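Local structure of Endoglucanase(Endo-1,4-beta-glucanase)protein (Pseudomonas stutzeri, 6R2J) at residues 54-59 and 247-252; 96-101 and 140-145; 173-178 and 202-207; 181-186 and 234-239. The protein probably hydrolyses internal beta-1,4-glucosidic bonds of cellulose-type glucans, as a secreted endoglucanase of glycoside hydrolase family 5. One frame throughout, in Å; residues are numbered along the deposited sequence. Where two conformers were deposited one is given.

Contact 1 of 4, residues 54-59 and 247-252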
# COMPACT_ATOMS: atom_id res chain seq x y z
N LEU A 54 -4.26 8.38 -6.82
CA LEU A 54 -3.55 7.18 -6.40
C LEU A 54 -4.33 6.46 -5.31
O LEU A 54 -4.77 7.09 -4.33
CB LEU A 54 -2.15 7.57 -5.91
CG LEU A 54 -1.17 6.49 -5.44
CD1 LEU A 54 -0.76 5.67 -6.66
CD2 LEU A 54 0.02 7.05 -4.69
N ILE A 55 -4.50 5.16 -5.48
CA ILE A 55 -5.24 4.32 -4.56
C ILE A 55 -4.43 3.04 -4.32
O ILE A 55 -3.97 2.40 -5.26
CB ILE A 55 -6.63 3.95 -5.12
CG1 ILE A 55 -7.42 5.22 -5.44
CG2 ILE A 55 -7.37 3.02 -4.15
CD1 ILE A 55 -7.98 5.91 -4.23
N ARG A 56 -4.27 2.69 -3.05
CA ARG A 56 -3.76 1.38 -2.65
C ARG A 56 -4.94 0.57 -2.14
O ARG A 56 -5.69 1.03 -1.28
CB ARG A 56 -2.67 1.49 -1.58
CG ARG A 56 -2.17 0.09 -1.09
CD ARG A 56 -0.96 0.31 -0.24
NE ARG A 56 -0.28 -0.86 0.32
CZ ARG A 56 -0.43 -1.31 1.56
NH1 ARG A 56 -1.31 -0.76 2.38
NH2 ARG A 56 0.34 -2.31 1.97
N PHE A 57 -5.12 -0.62 -2.68
CA PHE A 57 -6.31 -1.40 -2.36
C PHE A 57 -5.98 -2.77 -1.79
O PHE A 57 -5.66 -3.70 -2.56
CB PHE A 57 -7.22 -1.54 -3.58
CG PHE A 57 -8.55 -2.13 -3.24
CD1 PHE A 57 -9.50 -1.35 -2.60
CD2 PHE A 57 -8.83 -3.46 -3.49
CE1 PHE A 57 -10.75 -1.86 -2.24
CE2 PHE A 57 -10.07 -3.99 -3.09
CZ PHE A 57 -11.03 -3.18 -2.50
N PRO A 58 -6.07 -2.95 -0.46
CA PRO A 58 -5.83 -4.28 0.13
C PRO A 58 -6.92 -5.31 -0.18
O PRO A 58 -8.13 -5.01 -0.19
CB PRO A 58 -5.73 -4.00 1.64
CG PRO A 58 -5.48 -2.51 1.76
CD PRO A 58 -6.17 -1.88 0.57
N PHE A 59 -6.48 -6.55 -0.42
CA PHE A 59 -7.30 -7.73 -0.52
C PHE A 59 -6.48 -8.84 0.14
O PHE A 59 -5.28 -8.67 0.44
CB PHE A 59 -7.67 -7.97 -1.98
CG PHE A 59 -6.52 -8.47 -2.79
CD1 PHE A 59 -5.58 -7.58 -3.28
CD2 PHE A 59 -6.33 -9.84 -2.98
CE1 PHE A 59 -4.49 -8.05 -4.00
CE2 PHE A 59 -5.26 -10.32 -3.67
CZ PHE A 59 -4.34 -9.43 -4.21
N LYS A 247 13.63 3.22 -6.13
CA LYS A 247 12.46 4.07 -6.00
C LYS A 247 11.65 3.66 -4.78
O LYS A 247 11.53 2.49 -4.47
CB LYS A 247 11.54 4.01 -7.23
CG LYS A 247 12.19 4.40 -8.55
CD LYS A 247 11.41 3.81 -9.71
CE LYS A 247 11.46 2.27 -9.77
NZ LYS A 247 10.81 1.73 -11.00
N GLY A 248 11.06 4.65 -4.11
CA GLY A 248 10.27 4.38 -2.92
C GLY A 248 8.80 4.73 -2.92
O GLY A 248 8.32 5.53 -3.73
N PHE A 249 8.08 4.20 -1.93
CA PHE A 249 6.65 4.38 -1.76
C PHE A 249 6.40 4.21 -0.26
O PHE A 249 6.79 3.20 0.33
CB PHE A 249 5.87 3.38 -2.65
CG PHE A 249 4.38 3.39 -2.44
CD1 PHE A 249 3.66 4.58 -2.33
CD2 PHE A 249 3.69 2.20 -2.34
CE1 PHE A 249 2.27 4.59 -2.13
CE2 PHE A 249 2.31 2.19 -2.11
CZ PHE A 249 1.60 3.39 -2.02
N LEU A 250 5.80 5.22 0.37
CA LEU A 250 5.36 5.08 1.76
C LEU A 250 3.89 4.65 1.77
O LEU A 250 2.97 5.46 1.83
CB LEU A 250 5.56 6.38 2.51
CG LEU A 250 5.55 6.17 4.02
CD1 LEU A 250 6.86 5.48 4.56
CD2 LEU A 250 5.28 7.50 4.70
N GLY A 251 3.69 3.33 1.72
CA GLY A 251 2.38 2.76 1.45
C GLY A 251 1.35 2.90 2.55
O GLY A 251 0.16 2.66 2.31
N GLU A 252 1.79 3.19 3.75
CA GLU A 252 0.84 3.49 4.81
C GLU A 252 1.44 4.45 5.82
O GLU A 252 2.62 4.39 6.13
CB GLU A 252 0.48 2.29 5.64
CG GLU A 252 -0.30 1.23 4.93
CD GLU A 252 -0.65 0.09 5.83
OE1 GLU A 252 -0.57 0.28 7.08
OE2 GLU A 252 -0.96 -1.00 5.29
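Arg-56 and Glu-252 form a buried salt bridge across the inside of the (beta/alpha)8 barrel. They come from strands 54-59 and 248-252, the second and seventh strands, which are not neighbours in the sheet. At closest the axes are 9.0 Å apart, differing in direction by 51°, and the gap is crossed mainly by side chains, above all Arg-56. Arg-56 reaches inward extended from CG to NE, CG trans to the backbone N (chi1 177°). Its NH1 lies 2.9 Å from Glu-252 OE2, on the oxygen's anti lone pair. NH1 to OE2 is the one hydrogen bond between the two groups, and their planes are 62° apart. CD of Arg-56 passes 3.6 Å from the carbonyl O of Gly-251. The same CD lies at the edge of the Phe-249 ring, 4.2 Å from CE2. Leu-54 CD2 meets CE1 of Phe-249 at 4.2 Å, adding an apolar contact beside the salt bridge. The rest of the guanidinium is held by Asp-140 at NE and by Glu-175 and Asn-143 at NH2, while Asn-17 also meets NH1. Glu-252 OE1 is bound by Tyr-208, and OE2 also meets a Tris molecule. The position of Glu-252 at the end of the seventh strand is consistent with that of the family 5 nucleophile. The many bonds fix the guanidinium's rotation, and the surrounding acids probably balance its charge.

Contact 2 of 4, residues 96-101 and 140-145. With BGC (beta-D-glucopyranose), chain E; TRS (2-amino-2-hydroxymethyl-propane-1,3-diol), chain G.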
# COMPACT_ATOMS: atom_id res chain seq x y z
N LEU A 96 -2.94 -2.88 -6.26
CA LEU A 96 -3.53 -4.04 -5.61
C LEU A 96 -2.56 -4.62 -4.59
O LEU A 96 -1.42 -4.96 -4.92
CB LEU A 96 -3.91 -5.11 -6.64
CG LEU A 96 -5.03 -4.66 -7.59
CD1 LEU A 96 -5.35 -5.82 -8.51
CD2 LEU A 96 -6.26 -4.20 -6.85
N ASP A 97 -3.01 -4.75 -3.35
CA ASP A 97 -2.14 -5.09 -2.23
C ASP A 97 -2.64 -6.41 -1.66
O ASP A 97 -3.73 -6.45 -1.08
CB ASP A 97 -2.24 -3.98 -1.18
CG ASP A 97 -1.94 -4.45 0.25
OD1 ASP A 97 -1.08 -5.38 0.44
OD2 ASP A 97 -2.68 -3.88 1.14
N MET A 98 -1.83 -7.47 -1.81
CA MET A 98 -2.13 -8.75 -1.16
C MET A 98 -1.76 -8.61 0.32
O MET A 98 -0.59 -8.68 0.70
CB MET A 98 -1.39 -9.91 -1.82
CG MET A 98 -1.60 -11.22 -1.09
SD MET A 98 -0.92 -12.69 -1.93
CE MET A 98 -1.90 -12.82 -3.42
N HIS A 99 -2.77 -8.40 1.15
CA HIS A 99 -2.60 -7.87 2.51
C HIS A 99 -2.40 -9.03 3.51
O HIS A 99 -3.15 -9.19 4.48
CB HIS A 99 -3.84 -7.07 2.84
CG HIS A 99 -3.64 -5.97 3.83
ND1 HIS A 99 -2.88 -4.86 3.57
CD2 HIS A 99 -4.14 -5.80 5.08
CE1 HIS A 99 -2.91 -4.05 4.61
NE2 HIS A 99 -3.67 -4.60 5.54
N ASN A 100 -1.32 -9.80 3.28
CA ASN A 100 -1.22 -11.11 3.89
C ASN A 100 -0.09 -11.37 4.89
O ASN A 100 -0.01 -12.49 5.41
CB ASN A 100 -1.19 -12.20 2.81
CG ASN A 100 -2.57 -12.73 2.48
OD1 ASN A 100 -3.34 -12.08 1.81
ND2 ASN A 100 -2.89 -13.91 2.97
N TYR A 101 0.77 -10.41 5.19
CA TYR A 101 1.68 -10.53 6.34
C TYR A 101 2.64 -11.72 6.25
O TYR A 101 3.06 -12.27 7.27
CB TYR A 101 0.88 -10.63 7.65
CG TYR A 101 -0.04 -9.46 7.88
CD1 TYR A 101 0.44 -8.26 8.36
CD2 TYR A 101 -1.37 -9.54 7.60
CE1 TYR A 101 -0.39 -7.19 8.54
CE2 TYR A 101 -2.21 -8.46 7.77
CZ TYR A 101 -1.72 -7.29 8.24
OH TYR A 101 -2.59 -6.23 8.42
N ASP A 140 1.30 -4.75 -5.22
CA ASP A 140 1.95 -4.78 -3.92
C ASP A 140 1.80 -6.24 -3.48
O ASP A 140 0.78 -6.65 -2.93
CB ASP A 140 1.27 -3.75 -3.02
CG ASP A 140 1.99 -3.54 -1.71
OD1 ASP A 140 2.81 -4.41 -1.30
OD2 ASP A 140 1.68 -2.49 -1.08
N ILE A 141 2.82 -7.04 -3.82
CA ILE A 141 2.69 -8.48 -3.72
C ILE A 141 2.56 -8.99 -2.28
O ILE A 141 2.09 -10.11 -2.07
CB ILE A 141 3.84 -9.19 -4.47
CG1 ILE A 141 5.21 -8.83 -3.90
CG2 ILE A 141 3.84 -8.81 -5.94
CD1 ILE A 141 6.34 -9.70 -4.41
N MET A 142 2.93 -8.20 -1.28
CA MET A 142 2.69 -8.64 0.10
C MET A 142 2.74 -7.45 1.04
O MET A 142 3.72 -6.72 1.05
CB MET A 142 3.75 -9.65 0.55
CG MET A 142 3.55 -10.26 1.93
SD MET A 142 1.94 -11.06 2.06
CE MET A 142 1.97 -12.18 0.67
N ASN A 143 1.73 -7.34 1.90
CA ASN A 143 1.70 -6.37 2.98
C ASN A 143 2.43 -6.89 4.24
O ASN A 143 2.17 -8.00 4.74
CB ASN A 143 0.24 -6.02 3.31
CG ASN A 143 0.09 -5.04 4.48
OD1 ASN A 143 0.34 -3.86 4.31
ND2 ASN A 143 -0.33 -5.52 5.66
N GLU A 144 3.34 -6.06 4.74
CA GLU A 144 3.93 -6.21 6.07
C GLU A 144 4.39 -7.64 6.43
O GLU A 144 3.93 -8.20 7.44
CB GLU A 144 3.04 -5.62 7.14
CG GLU A 144 2.89 -4.08 6.97
CD GLU A 144 2.10 -3.38 8.09
OE1 GLU A 144 1.60 -4.04 9.02
OE2 GLU A 144 1.96 -2.13 7.98
N PRO A 145 5.33 -8.20 5.69
CA PRO A 145 5.99 -9.42 6.16
C PRO A 145 6.54 -9.23 7.55
O PRO A 145 7.13 -8.20 7.87
CB PRO A 145 7.12 -9.66 5.15
CG PRO A 145 7.04 -8.57 4.17
CD PRO A 145 5.84 -7.69 4.40
C2 BGC E . 6.01 -1.62 12.41
C3 BGC E . 6.23 -1.14 11.01
C4 BGC E . 4.85 -1.09 10.43
C5 BGC E . 3.72 -0.74 11.35
C6 BGC E . 2.53 -0.72 10.43
C1 BGC E . 4.74 -1.40 13.28
O2 BGC E . 7.30 -1.40 13.09
O3 BGC E . 7.06 -2.02 10.24
O4 BGC E . 5.15 -0.24 9.34
O5 BGC E . 3.64 -1.84 12.38
O6 BGC E . 1.35 -0.86 11.27
C TRS G . -1.94 -1.97 8.97
C1 TRS G . -2.19 -2.58 7.58
C2 TRS G . -2.69 -0.63 9.14
C3 TRS G . -2.35 -2.96 10.08
N TRS G . -0.49 -1.65 9.04
O1 TRS G . -0.97 -2.94 6.99
O2 TRS G . -2.26 0.06 10.31
O3 TRS G . -1.69 -4.20 9.88
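The imidazole of His-99 carries the amide of Asn-143 stacked on one face, the two planes 20° apart. Asn-143 ND2 is offset toward the ring rim, 3.1 Å from His-99 CE1, with no hydrogen bond. At the imidazole edge lie Asp-97 and C1 of a bound Tris, probably from the crystallisation liquor. ND2 also sits over a face of Tyr-101, 3.3 Å from CE1, but that ring stands nearly upright to the amide, at 83°. Tris O3 is at the Tyr-101 edge, 2.7 Å from OH. The amide sits in the corner between the two rings, CG trans to the backbone N (chi1 178°). ND2 gives its bond to Tris O1, and OD1 is bound by Arg-56. Asp-97 OD2 accepts His-99 ND1 at 2.6 Å on its syn lone pair, lying out of the ring plane, and so restrains the imidazole. Glu-144, a pocket residue, lies alongside Tyr-101. Its OE2 takes Tris N at 2.7 Å and also bonds His-206. The Asn-Glu-Pro sequence matches the family 5 motif that bears the acid/base glutamate. The adjacent barrel strands 93-98 and 136-140 pair in parallel at Asp-97 and Asp-140, with Asp-140 N 2.7 Å from Leu-96 O and Met-98 N 3.0 Å from Asp-140 O. Met-98 packs outward on helix 116-130, Ile-141 on helix 152-166, and Leu-96 meets Phe-59 of strand 54-59.

Contact 3 of 4, residues 173-178 and 202-207. With BGC (beta-D-glucopyranose), chain E; BGC (beta-D-glucopyranose), chain B.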
# COMPACT_ATOMS: atom_id res chain seq x y z
N PHE A 173 5.48 -3.58 -6.27
CA PHE A 173 5.86 -2.95 -5.01
C PHE A 173 6.33 -4.01 -4.02
O PHE A 173 5.61 -4.99 -3.73
CB PHE A 173 4.69 -2.12 -4.48
CG PHE A 173 4.30 -1.00 -5.44
CD1 PHE A 173 3.55 -1.26 -6.56
CD2 PHE A 173 4.72 0.31 -5.23
CE1 PHE A 173 3.23 -0.26 -7.43
CE2 PHE A 173 4.36 1.33 -6.11
CZ PHE A 173 3.63 1.03 -7.20
N ILE A 174 7.55 -3.81 -3.52
CA ILE A 174 8.23 -4.75 -2.65
C ILE A 174 8.32 -4.14 -1.25
O ILE A 174 9.00 -3.12 -1.04
CB ILE A 174 9.62 -5.12 -3.20
CG1 ILE A 174 9.54 -5.62 -4.65
CG2 ILE A 174 10.29 -6.18 -2.28
CD1 ILE A 174 8.76 -6.91 -4.85
N GLU A 175 7.68 -4.79 -0.29
CA GLU A 175 7.86 -4.52 1.12
C GLU A 175 8.97 -5.39 1.72
O GLU A 175 9.41 -6.41 1.14
CB GLU A 175 6.52 -4.72 1.85
CG GLU A 175 5.44 -3.81 1.26
CD GLU A 175 4.14 -3.82 2.02
OE1 GLU A 175 4.19 -3.80 3.26
OE2 GLU A 175 3.05 -3.82 1.35
N GLY A 176 9.46 -4.96 2.89
CA GLY A 176 10.46 -5.67 3.64
C GLY A 176 9.95 -6.18 4.98
O GLY A 176 8.81 -5.98 5.39
N GLU A 177 10.86 -6.84 5.67
CA GLU A 177 10.62 -7.48 6.95
C GLU A 177 10.40 -6.42 8.05
O GLU A 177 10.37 -5.19 7.81
CB GLU A 177 11.76 -8.48 7.17
CG GLU A 177 11.89 -9.27 8.44
CD GLU A 177 10.72 -10.17 8.79
OE1 GLU A 177 10.06 -9.74 9.73
OE2 GLU A 177 10.50 -11.28 8.22
N ARG A 178 10.14 -6.93 9.26
CA ARG A 178 9.77 -6.10 10.39
C ARG A 178 8.57 -5.21 10.09
O ARG A 178 8.57 -4.01 10.40
CB ARG A 178 10.94 -5.25 10.90
CG ARG A 178 10.82 -4.96 12.41
CD ARG A 178 11.26 -3.55 12.73
NE ARG A 178 10.70 -3.11 14.01
CZ ARG A 178 9.40 -2.86 14.22
NH1 ARG A 178 8.52 -2.97 13.20
NH2 ARG A 178 8.99 -2.49 15.44
N ILE A 202 9.40 -0.98 -7.19
CA ILE A 202 9.48 0.09 -6.20
C ILE A 202 9.41 -0.56 -4.82
O ILE A 202 8.64 -1.50 -4.59
CB ILE A 202 8.39 1.16 -6.40
CG1 ILE A 202 8.57 1.76 -7.81
CG2 ILE A 202 8.46 2.20 -5.32
CD1 ILE A 202 7.32 2.50 -8.35
N TYR A 203 10.21 -0.03 -3.90
CA TYR A 203 10.27 -0.53 -2.52
C TYR A 203 9.36 0.32 -1.66
O TYR A 203 9.17 1.51 -1.91
CB TYR A 203 11.69 -0.52 -1.99
CG TYR A 203 12.51 -1.55 -2.70
CD1 TYR A 203 13.16 -1.22 -3.89
CD2 TYR A 203 12.60 -2.86 -2.22
CE1 TYR A 203 13.91 -2.16 -4.56
CE2 TYR A 203 13.37 -3.81 -2.88
CZ TYR A 203 14.02 -3.45 -4.05
OH TYR A 203 14.80 -4.37 -4.73
N GLU A 204 8.76 -0.31 -0.68
CA GLU A 204 7.62 0.29 -0.01
C GLU A 204 7.73 -0.04 1.46
O GLU A 204 7.83 -1.22 1.83
CB GLU A 204 6.29 -0.28 -0.48
CG GLU A 204 5.17 0.03 0.52
CD GLU A 204 3.82 -0.55 0.09
OE1 GLU A 204 3.73 -1.20 -0.98
OE2 GLU A 204 2.85 -0.35 0.85
N ALA A 205 7.64 1.00 2.29
CA ALA A 205 7.66 0.90 3.74
C ALA A 205 6.42 1.61 4.29
O ALA A 205 5.77 2.40 3.59
CB ALA A 205 8.89 1.58 4.37
N HIS A 206 6.16 1.32 5.57
CA HIS A 206 5.06 1.87 6.35
C HIS A 206 5.64 2.65 7.51
O HIS A 206 6.76 2.38 7.95
CB HIS A 206 4.15 0.75 6.86
CG HIS A 206 3.47 0.02 5.75
ND1 HIS A 206 2.72 -1.11 5.93
CD2 HIS A 206 3.46 0.27 4.42
CE1 HIS A 206 2.27 -1.53 4.76
NE2 HIS A 206 2.67 -0.69 3.83
N LEU A 207 4.89 3.64 7.97
CA LEU A 207 5.42 4.54 8.98
C LEU A 207 4.28 5.18 9.75
O LEU A 207 3.44 5.86 9.17
CB LEU A 207 6.29 5.63 8.30
CG LEU A 207 7.02 6.70 9.12
CD1 LEU A 207 8.18 7.25 8.25
CD2 LEU A 207 6.08 7.78 9.63
C2 BGC E . 6.01 -1.62 12.41
C3 BGC E . 6.23 -1.14 11.01
C4 BGC E . 4.85 -1.09 10.43
C5 BGC E . 3.72 -0.74 11.35
C6 BGC E . 2.53 -0.72 10.43
C1 BGC E . 4.74 -1.40 13.28
O2 BGC E . 7.30 -1.40 13.09
O3 BGC E . 7.06 -2.02 10.24
O4 BGC E . 5.15 -0.24 9.34
O5 BGC E . 3.64 -1.84 12.38
O6 BGC E . 1.35 -0.86 11.27
C2 BGC B . 2.43 -4.29 15.43
C3 BGC B . 3.22 -3.73 14.28
C4 BGC B . 4.21 -2.85 14.99
C5 BGC B . 5.11 -3.62 16.02
C6 BGC B . 6.04 -2.71 16.86
C1 BGC B . 3.30 -5.27 16.24
O1 BGC B . 2.65 -6.01 17.22
O2 BGC B . 1.28 -5.04 15.04
O3 BGC B . 2.52 -2.86 13.38
O4 BGC B . 5.21 -2.13 14.29
O5 BGC B . 4.47 -4.59 16.93
O6 BGC B . 6.55 -1.71 15.99
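Glu-175 and His-206 meet at the mouth of the (beta/alpha)8 barrel, on its fifth and sixth strands. OE1 of Glu-175 lies 3.3 Å from CE1 of His-206, approaching the ring obliquely. Nearby, Arg-178 reaches the bound sugar, with NH2 2.6 Å from O6 of the chain B glucose in a nearly straight bond of 169°. NE2 of His-206 gives a bond of 3.0 Å to OE2 of Glu-204, in the ring plane. Glu-204 and Glu-175 run side by side, their OE2 atoms 3.5 Å apart. Arg-56 forms a salt bridge with Glu-175, which would ease the repulsion, and Glu-175 OE1 also accepts the backbone N of Glu-144. Through Glu-144 and His-206, the two acids probably act as a second shell to the ligand pocket. The strands that carry them pair in parallel just before: Ile-174 N bonds Ile-202 O, and Glu-204 N bonds Ile-174 O. Outside the barrel, Ile-174 CB packs on the Tyr-203 ring, 3.9 Å from CD2. Inside, below the acids, Phe-173 turns its CG trans to the carbonyl carbon (chi1 -61°) and lies alongside Ile-202, with CE2 3.9 Å from CD1.

Contact 4 of 4, residues 181-186 and 234-239. With BGC (beta-D-glucopyranose), chain E.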
# COMPACT_ATOMS: atom_id res chain seq x y z
N SER A 181 8.58 -1.68 8.24
CA SER A 181 8.90 -0.43 8.92
C SER A 181 9.94 0.39 8.17
O SER A 181 11.02 -0.09 7.83
CB SER A 181 9.44 -0.78 10.31
OG SER A 181 9.98 0.36 10.94
N ALA A 182 9.62 1.66 7.97
CA ALA A 182 10.55 2.57 7.32
C ALA A 182 11.74 2.90 8.23
O ALA A 182 12.89 2.94 7.77
CB ALA A 182 9.80 3.85 6.94
N TYR A 183 11.48 3.13 9.51
CA TYR A 183 12.55 3.49 10.44
C TYR A 183 13.59 2.38 10.53
O TYR A 183 14.81 2.64 10.56
CB TYR A 183 11.93 3.79 11.82
CG TYR A 183 12.96 4.07 12.87
CD1 TYR A 183 13.63 5.30 12.91
CD2 TYR A 183 13.33 3.09 13.80
CE1 TYR A 183 14.62 5.55 13.84
CE2 TYR A 183 14.33 3.34 14.72
CZ TYR A 183 14.95 4.56 14.74
OH TYR A 183 15.92 4.81 15.66
N HIS A 184 13.13 1.13 10.55
CA HIS A 184 14.00 -0.01 10.76
C HIS A 184 14.59 -0.55 9.47
O HIS A 184 15.43 -1.46 9.54
CB HIS A 184 13.21 -1.14 11.46
CG HIS A 184 12.68 -0.76 12.82
ND1 HIS A 184 11.38 -0.36 13.04
CD2 HIS A 184 13.29 -0.73 14.03
CE1 HIS A 184 11.21 -0.09 14.32
NE2 HIS A 184 12.35 -0.31 14.95
N TRP A 185 14.17 -0.01 8.31
CA TRP A 185 14.51 -0.56 7.01
C TRP A 185 16.01 -0.83 6.83
O TRP A 185 16.37 -1.93 6.38
CB TRP A 185 13.97 0.41 5.95
CG TRP A 185 14.04 -0.18 4.63
CD1 TRP A 185 15.15 -0.24 3.82
CD2 TRP A 185 13.00 -0.83 3.94
NE1 TRP A 185 14.85 -0.93 2.67
CE2 TRP A 185 13.52 -1.28 2.71
CE3 TRP A 185 11.66 -1.08 4.24
CZ2 TRP A 185 12.74 -1.99 1.77
CZ3 TRP A 185 10.89 -1.76 3.31
CH2 TRP A 185 11.43 -2.20 2.08
N PRO A 186 16.91 0.12 7.14
CA PRO A 186 18.33 -0.10 6.83
C PRO A 186 18.95 -1.16 7.68
O PRO A 186 20.00 -1.70 7.32
CB PRO A 186 18.99 1.25 7.10
CG PRO A 186 17.93 2.20 7.30
CD PRO A 186 16.65 1.47 7.67
N ALA A 234 11.05 8.47 8.26
CA ALA A 234 11.16 8.26 6.83
C ALA A 234 12.62 8.21 6.37
O ALA A 234 12.97 7.44 5.47
CB ALA A 234 10.42 9.37 6.09
N ARG A 235 13.46 9.04 6.99
CA ARG A 235 14.80 9.29 6.45
C ARG A 235 15.66 8.03 6.33
O ARG A 235 16.34 7.88 5.30
CB ARG A 235 15.49 10.36 7.31
CG ARG A 235 16.91 10.70 6.93
CD ARG A 235 17.52 11.65 7.97
NE ARG A 235 16.64 12.75 8.38
CZ ARG A 235 16.25 12.98 9.64
NH1 ARG A 235 16.64 12.17 10.64
NH2 ARG A 235 15.47 14.03 9.92
N PRO A 236 15.69 7.13 7.30
CA PRO A 236 16.46 5.90 7.11
C PRO A 236 16.14 5.22 5.79
O PRO A 236 17.06 4.75 5.10
CB PRO A 236 16.02 5.07 8.32
CG PRO A 236 15.66 6.09 9.37
CD PRO A 236 14.97 7.14 8.59
N PHE A 237 14.84 5.16 5.45
CA PHE A 237 14.32 4.45 4.28
C PHE A 237 14.71 5.17 2.99
O PHE A 237 15.26 4.55 2.07
CB PHE A 237 12.78 4.34 4.44
CG PHE A 237 12.08 3.71 3.28
CD1 PHE A 237 12.52 2.51 2.74
CD2 PHE A 237 10.96 4.32 2.72
CE1 PHE A 237 11.88 1.95 1.64
CE2 PHE A 237 10.33 3.78 1.62
CZ PHE A 237 10.77 2.60 1.09
N ILE A 238 14.44 6.49 2.94
CA ILE A 238 14.86 7.33 1.81
C ILE A 238 16.36 7.20 1.57
O ILE A 238 16.82 7.04 0.44
CB ILE A 238 14.45 8.80 2.08
CG1 ILE A 238 12.93 8.88 2.28
CG2 ILE A 238 15.03 9.72 1.00
CD1 ILE A 238 12.11 7.97 1.44
N GLU A 239 17.15 7.24 2.65
CA GLU A 239 18.59 7.18 2.51
C GLU A 239 19.03 5.83 1.98
O GLU A 239 19.93 5.75 1.13
CB GLU A 239 19.26 7.45 3.86
CG GLU A 239 19.22 8.94 4.23
CD GLU A 239 19.94 9.24 5.49
OE1 GLU A 239 20.57 8.31 6.01
OE2 GLU A 239 19.87 10.38 5.97
C2 BGC E . 6.01 -1.62 12.41
C3 BGC E . 6.23 -1.14 11.01
C4 BGC E . 4.85 -1.09 10.43
C5 BGC E . 3.72 -0.74 11.35
C6 BGC E . 2.53 -0.72 10.43
C1 BGC E . 4.74 -1.40 13.28
O2 BGC E . 7.30 -1.40 13.09
O3 BGC E . 7.06 -2.02 10.24
O4 BGC E . 5.15 -0.24 9.34
O5 BGC E . 3.64 -1.84 12.38
O6 BGC E . 1.35 -0.86 11.27
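Phe-237 drives one edge into a face of the Trp-185 indole, and this tilted edge-to-face pair belongs to the tight part of the contact. The centroid of the six-membered indole ring is 4.8 Å from that of Phe-237, with the planes at 57°. CD1 of Phe-237 comes within 3.6 Å of CD2 of Trp-185. Trp-185 has its CG trans to the backbone N (chi1 -169°), which swings the indole across to the phenyl edge. Ala-182 fills in beside it, CB 3.9 Å from Phe-237 CB. Both rings also rest on Ala-205, so this end is buried against the sixth barrel strand. Pro-186 packs just as closely, its CG 3.6 Å from Pro-236 CB. The contact joins the short helix 185-188, in the connection between the fifth and sixth strands of the (beta/alpha)8 barrel, to helix 229-244 on the outer layer. That helix is kinked at Pro-236, whose ring nitrogen has no hydrogen to give. The loose, solvent-side edge is the ring of the exposed Tyr-183. It only grazes Pro-236, CD1 4.2 Å from CG, though the backbone O of Tyr-183 is close to Pro-236 CB. On the sugar side of the loop, the OG of pocket residue Ser-181 is hydrogen-bonded to ND1 of His-184 at 2.6 Å.

All four contacts belong to one (beta/alpha)8 barrel. Contact 1 spans its interior from the second strand to the seventh, and its centre lies about 3 Å from that of the chain. Contacts 2 and 3 join strand pairs three-four and five-six; their centres are 9 to 10 Å from contact 1 and from each other. Contact 4 is more peripheral, its centre about 10 Å from contact 3, 16 Å from contact 1 and 19 Å from contact 2. Along the chain, contact 2 closes first, contacts 3 and 4 then interleave, and contact 1 spans them all. Contacts 1, 2 and 3 meet in one polar network under the sugar pocket, while contact 4 joins helix 185-188 to helix 229-244 outside the strands.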